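Local coordinates for glycoside hydrolase family 81 (Clostridium thermocellum, PDB 6FOP), which probably hydrolyses beta-1,3-glucans such as laminarin, as a family 81 glycoside hydrolase of the Clostridium thermocellum cellulosome, at residues P16-P21 with I401-S406; K106-A111 with V225-V230; D626-K631 with N655-G660. One frame throughout, in Å; residues are numbered along the deposited sequence.

Contact 1: P16-P21 with I401-S406; sequences PGAKVP and IGYPSS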
loop_
_atom_site.group_PDB
_atom_site.type_symbol
_atom_site.label_atom_id
_atom_site.label_comp_id
_atom_site.label_asym_id
_atom_site.label_seq_id
_atom_site.Cartn_x
_atom_site.Cartn_y
_atom_site.Cartn_z
ATOM N N PRO A 16 -22.761 21.722 7.108
ATOM C CA PRO A 16 -23.211 21.595 8.476
ATOM C C PRO A 16 -23.319 20.159 8.886
ATOM O O PRO A 16 -23.931 19.343 8.184
ATOM C CB PRO A 16 -24.584 22.260 8.482
ATOM C CG PRO A 16 -24.981 22.360 7.049
ATOM C CD PRO A 16 -23.710 22.487 6.283
ATOM N N GLY A 17 -22.680 19.869 10.018
ATOM C CA GLY A 17 -22.658 18.538 10.579
ATOM C C GLY A 17 -21.475 17.724 10.124
ATOM O O GLY A 17 -21.167 16.708 10.757
ATOM N N ALA A 18 -20.827 18.139 9.025
ATOM C CA ALA A 18 -19.688 17.412 8.469
ATOM C C ALA A 18 -18.540 17.514 9.444
ATOM O O ALA A 18 -18.393 18.525 10.149
ATOM C CB ALA A 18 -19.292 17.954 7.097
ATOM N N LYS A 19 -17.753 16.443 9.513
ATOM C CA LYS A 19 -16.675 16.347 10.461
ATOM C C LYS A 19 -15.350 16.272 9.727
ATOM O O LYS A 19 -15.276 15.861 8.563
ATOM C CB LYS A 19 -16.882 15.137 11.374
ATOM C CG LYS A 19 -18.108 15.258 12.303
ATOM C CD LYS A 19 -17.884 16.345 13.369
ATOM C CE LYS A 19 -19.145 16.769 14.101
ATOM N NZ LYS A 19 -18.936 18.008 14.921
ATOM N N VAL A 20 -14.299 16.706 10.418
ATOM C CA VAL A 20 -12.956 16.776 9.866
ATOM C C VAL A 20 -12.013 16.145 10.857
ATOM O O VAL A 20 -12.374 15.937 12.022
ATOM C CB VAL A 20 -12.511 18.231 9.555
ATOM C CG1 VAL A 20 -13.339 18.792 8.424
ATOM C CG2 VAL A 20 -12.568 19.147 10.785
ATOM N N PRO A 21 -10.787 15.842 10.411
ATOM C CA PRO A 21 -9.835 15.346 11.406
ATOM C C PRO A 21 -9.532 16.368 12.499
ATOM O O PRO A 21 -9.685 17.569 12.289
ATOM C CB PRO A 21 -8.569 15.094 10.603
ATOM C CG PRO A 21 -8.959 15.132 9.202
ATOM C CD PRO A 21 -10.211 15.910 9.059
ATOM N N ILE A 401 -11.574 15.699 1.141
ATOM C CA ILE A 401 -12.557 14.825 1.772
ATOM C C ILE A 401 -13.860 14.992 1.013
ATOM O O ILE A 401 -14.360 16.101 0.858
ATOM C CB ILE A 401 -12.780 15.185 3.263
ATOM C CG1 ILE A 401 -11.442 15.113 4.045
ATOM C CG2 ILE A 401 -13.865 14.312 3.889
ATOM C CD1 ILE A 401 -11.507 15.785 5.398
ATOM N N GLY A 402 -14.431 13.885 0.561
ATOM C CA GLY A 402 -15.744 13.934 -0.066
ATOM C C GLY A 402 -16.857 13.814 0.958
ATOM O O GLY A 402 -16.752 13.022 1.918
ATOM N N TYR A 403 -17.948 14.545 0.737
ATOM C CA TYR A 403 -19.142 14.475 1.611
ATOM C C TYR A 403 -20.358 14.095 0.772
ATOM O O TYR A 403 -20.535 14.682 -0.290
ATOM C CB TYR A 403 -19.396 15.772 2.366
ATOM C CG TYR A 403 -18.309 16.068 3.385
ATOM C CD1 TYR A 403 -18.130 15.258 4.513
ATOM C CD2 TYR A 403 -17.434 17.115 3.200
ATOM C CE1 TYR A 403 -17.097 15.508 5.416
ATOM C CE2 TYR A 403 -16.420 17.378 4.105
ATOM C CZ TYR A 403 -16.265 16.578 5.211
ATOM O OH TYR A 403 -15.231 16.889 6.080
ATOM N N PRO A 404 -21.191 13.149 1.230
ATOM C CA PRO A 404 -21.082 12.473 2.537
ATOM C C PRO A 404 -19.935 11.464 2.631
ATOM O O PRO A 404 -19.554 10.823 1.643
ATOM C CB PRO A 404 -22.423 11.744 2.701
ATOM C CG PRO A 404 -23.228 12.068 1.503
ATOM C CD PRO A 404 -22.416 12.775 0.493
ATOM N N SER A 405 -19.360 11.405 3.829
ATOM C CA SER A 405 -18.229 10.537 4.121
ATOM C C SER A 405 -18.725 9.216 4.665
ATOM O O SER A 405 -19.935 9.050 4.943
ATOM C CB SER A 405 -17.387 11.201 5.197
ATOM O OG SER A 405 -18.184 11.426 6.339
ATOM N N SER A 406 -17.803 8.283 4.839
ATOM C CA SER A 406 -18.173 7.026 5.491
ATOM C C SER A 406 -16.943 6.312 6.029
ATOM O O SER A 406 -15.815 6.513 5.525
ATOM C CB SER A 406 -18.967 6.119 4.557
ATOM O OG SER A 406 -18.214 5.847 3.395
#
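A18 passes Y403 and V20 passes I401 with their CA atoms 7.5 and 8.3 Å apart, so the irregular segment 16-21 runs counter to strand 399-403 at a spacing too wide for backbone pairing and is joined to it by side chains and one bond from a side chain to a backbone carbonyl. Y403 CG lies anti to the carbonyl carbon, beside the backbone N (chi1 -67°), which carries the ring toward A18 and K19. The A18 methyl CB sits over one ring face, 3.8 Å from the ring centroid and displaced toward the rim, a CH-pi contact for which a small side chain is well suited. Near the plane of the ring, at its hydroxyl end, Y403 OH donates a hydrogen bond to K19 O at 2.7 Å, from above the carbonyl plane (42° out of it). A tyrosine therefore serves twice, with a flat face for the methyl and a phenol for the backbone carbonyl of K19. V20 CG1 packs against the same oxygen, Y403 OH, at 3.6 Å. Farther along, P21 CD meets I401 CD1 at 3.9 Å, the proline ring and the end of the isoleucine reaching toward each other. The contact thus lays an N-terminal loop on the two-stranded hairpin of the C-terminal family region: strand 390-394 pairs with 399-403, and its Y392 and D394 touch V20, while Y392 and the loop residue L14 pack on Y403.

Contact 2: K106-A111 with V225-V230; sequences KISDFA and VTDTKV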
loop_
_atom_site.group_PDB
_atom_site.type_symbol
_atom_site.label_atom_id
_atom_site.label_comp_id
_atom_site.label_asym_id
_atom_site.label_seq_id
_atom_site.Cartn_x
_atom_site.Cartn_y
_atom_site.Cartn_z
ATOM N N LYS A 106 10.248 15.538 10.862
ATOM C CA LYS A 106 10.570 15.241 9.462
ATOM C C LYS A 106 10.056 13.833 9.159
ATOM O O LYS A 106 10.284 12.904 9.934
ATOM C CB LYS A 106 12.081 15.336 9.211
ATOM C CG LYS A 106 12.521 15.151 7.768
ATOM C CD LYS A 106 14.009 15.412 7.532
ATOM C CE LYS A 106 14.391 15.232 6.058
ATOM N NZ LYS A 106 15.831 15.440 5.732
ATOM N N ILE A 107 9.361 13.675 8.030
ATOM C CA ILE A 107 8.889 12.366 7.578
ATOM C C ILE A 107 9.385 12.205 6.161
ATOM O O ILE A 107 9.065 13.016 5.282
ATOM C CB ILE A 107 7.371 12.213 7.678
ATOM C CG1 ILE A 107 6.904 12.354 9.132
ATOM C CG2 ILE A 107 6.969 10.855 7.116
ATOM C CD1 ILE A 107 5.395 12.468 9.309
ATOM N N SER A 108 10.207 11.191 5.945
ATOM C CA SER A 108 10.686 10.858 4.610
ATOM C C SER A 108 10.044 9.554 4.120
ATOM O O SER A 108 9.065 9.076 4.710
ATOM C CB SER A 108 12.220 10.855 4.570
ATOM O OG SER A 108 12.733 9.924 5.488
ATOM N N ASP A 109 10.583 8.956 3.064
ATOM C CA ASP A 109 9.828 7.875 2.422
ATOM C C ASP A 109 9.806 6.592 3.228
ATOM O O ASP A 109 8.905 5.778 3.054
ATOM C CB ASP A 109 10.364 7.626 1.001
ATOM C CG ASP A 109 10.072 8.797 0.024
ATOM O OD1 ASP A 109 9.394 9.766 0.383
ATOM O OD2 ASP A 109 10.547 8.714 -1.098
ATOM N N PHE A 110 10.803 6.394 4.100
ATOM C CA PHE A 110 10.829 5.252 5.012
ATOM C C PHE A 110 11.535 5.549 6.336
ATOM O O PHE A 110 12.064 4.637 6.988
ATOM C CB PHE A 110 11.346 3.957 4.328
ATOM C CG PHE A 110 12.563 4.085 3.450
ATOM C CD1 PHE A 110 12.441 4.501 2.109
ATOM C CD2 PHE A 110 13.804 3.630 3.884
ATOM C CE1 PHE A 110 13.537 4.535 1.278
ATOM C CE2 PHE A 110 14.910 3.671 3.042
ATOM C CZ PHE A 110 14.781 4.156 1.748
ATOM N N ALA A 111 11.420 6.793 6.800
ATOM C CA ALA A 111 11.929 7.162 8.111
ATOM C C ALA A 111 11.111 8.310 8.676
ATOM O O ALA A 111 10.417 9.035 7.942
ATOM C CB ALA A 111 13.429 7.490 8.060
ATOM N N VAL A 225 21.074 8.171 9.502
ATOM C CA VAL A 225 20.216 8.384 8.336
ATOM C C VAL A 225 19.443 9.669 8.521
ATOM O O VAL A 225 18.731 9.829 9.497
ATOM C CB VAL A 225 19.275 7.195 8.095
ATOM C CG1 VAL A 225 18.324 7.521 6.951
ATOM C CG2 VAL A 225 20.092 5.972 7.740
ATOM N N THR A 226 19.615 10.599 7.570
ATOM C CA THR A 226 18.981 11.913 7.624
ATOM C C THR A 226 17.945 12.154 6.527
ATOM O O THR A 226 17.223 13.146 6.591
ATOM C CB THR A 226 20.043 13.032 7.583
ATOM O OG1 THR A 226 20.905 12.817 6.461
ATOM C CG2 THR A 226 20.869 12.986 8.858
ATOM N N ASP A 227 17.838 11.226 5.570
ATOM C CA ASP A 227 16.773 11.310 4.551
ATOM C C ASP A 227 16.648 9.930 3.918
ATOM O O ASP A 227 17.607 9.161 3.881
ATOM C CB ASP A 227 17.080 12.385 3.495
ATOM C CG ASP A 227 15.841 12.837 2.709
ATOM O OD1 ASP A 227 14.715 12.557 3.101
ATOM O OD2 ASP A 227 16.047 13.518 1.688
ATOM N N THR A 228 15.449 9.636 3.414
ATOM C CA THR A 228 15.169 8.408 2.684
ATOM C C THR A 228 14.255 8.762 1.500
ATOM O O THR A 228 13.312 9.565 1.645
ATOM C CB THR A 228 14.521 7.304 3.546
ATOM O OG1 THR A 228 13.257 7.738 4.053
ATOM C CG2 THR A 228 15.459 6.910 4.707
ATOM N N LYS A 229 14.560 8.162 0.348
ATOM C CA LYS A 229 13.876 8.482 -0.915
ATOM C C LYS A 229 13.695 7.268 -1.782
ATOM O O LYS A 229 14.629 6.474 -1.959
ATOM C CB LYS A 229 14.713 9.509 -1.712
ATOM C CG LYS A 229 14.817 10.893 -1.096
ATOM C CD LYS A 229 13.631 11.794 -1.451
ATOM C CE LYS A 229 13.417 12.898 -0.415
ATOM N NZ LYS A 229 12.681 12.305 0.764
ATOM N N VAL A 230 12.511 7.170 -2.396
ATOM C CA VAL A 230 12.281 6.250 -3.523
ATOM C C VAL A 230 12.156 7.012 -4.824
ATOM O O VAL A 230 11.678 8.138 -4.846
ATOM C CB VAL A 230 11.078 5.343 -3.336
ATOM C CG1 VAL A 230 11.301 4.465 -2.118
ATOM C CG2 VAL A 230 9.759 6.127 -3.255
#
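K106 opens the contact with T226: its fully extended chain, CG anti to the backbone N (chi1 -176°), brings NZ to T226 O at 2.8 Å in the carbonyl plane. This applies to one of the two modelled conformers of K106, and lysine's length suits the span between the two strands. Next comes S108, where the chain has left its strand. S108 OG shares a hydrogen bond of 2.7 Å with T228 OG1, either hydroxyl being able to donate, and a small side chain fits this close approach. D109 acts with both backbone and carboxylate. Its N-H bonds T228 O from above the carbonyl plane, while D109 OD2 receives V230 N at 2.8 Å on its anti lone pair, along a nearly straight line (166°). The same oxygen forms a salt bridge with R459, which with V230 N gives D109 OD2 two partners. In the conformer described, K229 NZ is a second donor to T228 O, from the opposite face of its plane. F110 N then bonds T228 OG1 at 2.8 Å, so two bonds grip this hydroxyl. T228 packs over one face of the F110 ring, its CB 3.5 Å from the ring centroid and almost on the ring normal, a CH-pi contact with threonine's carbon side while its oxygen serves the loop. A111 completes the fit, CB to T228 CG2 at 4.0 Å. Because S108 N also bonds A111 O, the segment forms the tight turn of a beta-hairpin between strands 103-107 and 111-118, docked on 223-235, an outermost strand of a separate antiparallel three-stranded sheet.

Contact 3: D626-K631 with N655-G660; sequences DPAAAK and NLDSLG. With MG (magnesium ion), chain Z.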
loop_
_atom_site.group_PDB
_atom_site.type_symbol
_atom_site.label_atom_id
_atom_site.label_comp_id
_atom_site.label_asym_id
_atom_site.label_seq_id
_atom_site.Cartn_x
_atom_site.Cartn_y
_atom_site.Cartn_z
ATOM N N ASP A 626 -10.212 -22.893 -13.279
ATOM C CA ASP A 626 -11.086 -23.758 -14.098
ATOM C C ASP A 626 -12.322 -22.963 -14.526
ATOM O O ASP A 626 -13.361 -23.012 -13.866
ATOM C CB ASP A 626 -11.462 -25.026 -13.341
ATOM C CG ASP A 626 -12.209 -26.025 -14.200
ATOM O OD1 ASP A 626 -12.634 -25.676 -15.340
ATOM O OD2 ASP A 626 -12.395 -27.159 -13.696
ATOM N N PRO A 627 -12.188 -22.201 -15.624
ATOM C CA PRO A 627 -13.331 -21.401 -16.068
ATOM C C PRO A 627 -14.558 -22.210 -16.498
ATOM O O PRO A 627 -15.678 -21.738 -16.341
ATOM C CB PRO A 627 -12.784 -20.560 -17.216
ATOM C CG PRO A 627 -11.391 -20.997 -17.461
ATOM C CD PRO A 627 -10.965 -21.946 -16.407
ATOM N N ALA A 628 -14.347 -23.407 -17.041
ATOM C CA ALA A 628 -15.491 -24.235 -17.428
ATOM C C ALA A 628 -16.324 -24.642 -16.209
ATOM O O ALA A 628 -17.554 -24.568 -16.224
ATOM C CB ALA A 628 -15.037 -25.457 -18.199
ATOM N N ALA A 629 -15.645 -25.004 -15.125
ATOM C CA ALA A 629 -16.344 -25.318 -13.886
ATOM C C ALA A 629 -17.029 -24.072 -13.302
ATOM O O ALA A 629 -18.185 -24.134 -12.839
ATOM C CB ALA A 629 -15.404 -25.950 -12.878
ATOM N N ALA A 630 -16.323 -22.937 -13.342
ATOM C CA ALA A 630 -16.910 -21.692 -12.821
ATOM C C ALA A 630 -18.183 -21.309 -13.588
ATOM O O ALA A 630 -19.174 -20.886 -12.979
ATOM C CB ALA A 630 -15.884 -20.547 -12.867
ATOM N N LYS A 631 -18.140 -21.447 -14.916
ATOM C CA LYS A 631 -19.319 -21.196 -15.731
ATOM C C LYS A 631 -20.483 -22.137 -15.382
ATOM O O LYS A 631 -21.628 -21.717 -15.307
ATOM C CB LYS A 631 -18.961 -21.362 -17.201
ATOM C CG LYS A 631 -20.104 -21.002 -18.141
ATOM C CD LYS A 631 -19.725 -21.183 -19.603
ATOM C CE LYS A 631 -20.918 -20.954 -20.527
ATOM N NZ LYS A 631 -20.532 -21.128 -21.946
ATOM N N ASN A 655 -15.303 -15.230 -20.877
ATOM C CA ASN A 655 -14.083 -14.871 -21.598
ATOM C C ASN A 655 -12.907 -15.763 -21.190
ATOM O O ASN A 655 -12.134 -16.209 -22.045
ATOM C CB ASN A 655 -13.742 -13.399 -21.455
ATOM C CG ASN A 655 -14.342 -12.568 -22.581
ATOM O OD1 ASN A 655 -13.966 -12.726 -23.746
ATOM N ND2 ASN A 655 -15.288 -11.704 -22.243
ATOM N N LEU A 656 -12.738 -16.034 -19.892
ATOM C CA LEU A 656 -11.650 -16.939 -19.501
ATOM C C LEU A 656 -11.850 -18.356 -20.052
ATOM O O LEU A 656 -10.908 -19.025 -20.441
ATOM C CB LEU A 656 -11.442 -16.954 -17.983
ATOM C CG LEU A 656 -10.953 -15.621 -17.396
ATOM C CD1 LEU A 656 -11.018 -15.657 -15.880
ATOM C CD2 LEU A 656 -9.563 -15.284 -17.874
ATOM N N ASP A 657 -13.119 -18.762 -20.143
ATOM C CA ASP A 657 -13.500 -20.042 -20.750
ATOM C C ASP A 657 -13.003 -20.168 -22.207
ATOM O O ASP A 657 -12.533 -21.234 -22.617
ATOM C CB ASP A 657 -15.027 -20.205 -20.653
ATOM C CG ASP A 657 -15.512 -21.596 -21.039
ATOM O OD1 ASP A 657 -14.859 -22.630 -20.744
ATOM O OD2 ASP A 657 -16.587 -21.661 -21.642
ATOM N N SER A 658 -13.055 -19.052 -22.947
ATOM C CA SER A 658 -12.630 -19.003 -24.323
ATOM C C SER A 658 -11.130 -18.738 -24.501
ATOM O O SER A 658 -10.452 -19.401 -25.306
ATOM C CB SER A 658 -13.419 -17.881 -25.003
ATOM O OG SER A 658 -13.019 -17.763 -26.327
ATOM N N LEU A 659 -10.636 -17.738 -23.780
ATOM C CA LEU A 659 -9.253 -17.237 -23.938
ATOM C C LEU A 659 -8.217 -18.109 -23.266
ATOM O O LEU A 659 -7.067 -18.191 -23.729
ATOM C CB LEU A 659 -9.142 -15.833 -23.351
ATOM C CG LEU A 659 -10.009 -14.707 -23.945
ATOM C CD1 LEU A 659 -10.033 -13.497 -22.992
ATOM C CD2 LEU A 659 -9.483 -14.239 -25.273
ATOM N N GLY A 660 -8.596 -18.752 -22.168
ATOM C CA GLY A 660 -7.638 -19.415 -21.289
ATOM C C GLY A 660 -7.229 -18.551 -20.115
ATOM O O GLY A 660 -7.791 -17.493 -19.873
HETATM MG MG MG Z . -24.047 -21.983 -15.308
HETATM O O HOH W 1 -19.363 -23.602 -22.400
HETATM O O HOH W 2 -24.376 -20.522 -17.154
#
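The carboxylate of D657 is the flat group at this junction: OD1 lies beside A628, 3.7 Å from A628 CA, and OD2 is turned to the side chain of K631. The arrangement is an antiparallel helix pair, consistent with the alpha-helical C-terminal domain of the family; segments 627-631 and 655-659 run at 150° to each other, their axes 8.7 Å apart. P627 nestles closest to the partner helix. P627 CB is 3.5 Å from D657 N, and the ring also rests on L656, CB against CB. Proline suits this first turn of a helix, where its missing N-H costs no helical bond, and D626 just before it caps the end, OD1 accepting from A629 N. D657 CG stands anti to the backbone N (chi1 -170°), which sends the acid across the gap at about a right angle to the extended K631 chain. The resulting salt bridge, K631 NZ to D657 OD2, is long at 4.0 Å. Water 1 accepts from K631 NZ at 2.8 Å and donates a weak bond to D657 OD2. T314 OG1 hydrogen-bonds both K631 NZ and D657 OD2 and is the stronger partner of each. K631 joins a second site through its backbone: its O binds a magnesium ion at 2.4 Å, alongside W634 O and water 2.

Along the chain, contact 2 is nested inside the long loop closed by contact 1, and contact 3 follows both. No two of them touch: the centres of contacts 1 and 2 are about 31 Å apart, while the centre of contact 3 is about 43 Å from that of contact 1 and about 46 Å from that of contact 2, with which it lies on opposite sides of the chain's centre. They share no helix, strand or sheet. Of the three, only contact 1 joins the N-terminal part to the C-terminal family region; contact 2, between two antiparallel sheets of the beta-rich N-terminal part, and contact 3, between helices near the C-terminal strands, are each local to one part.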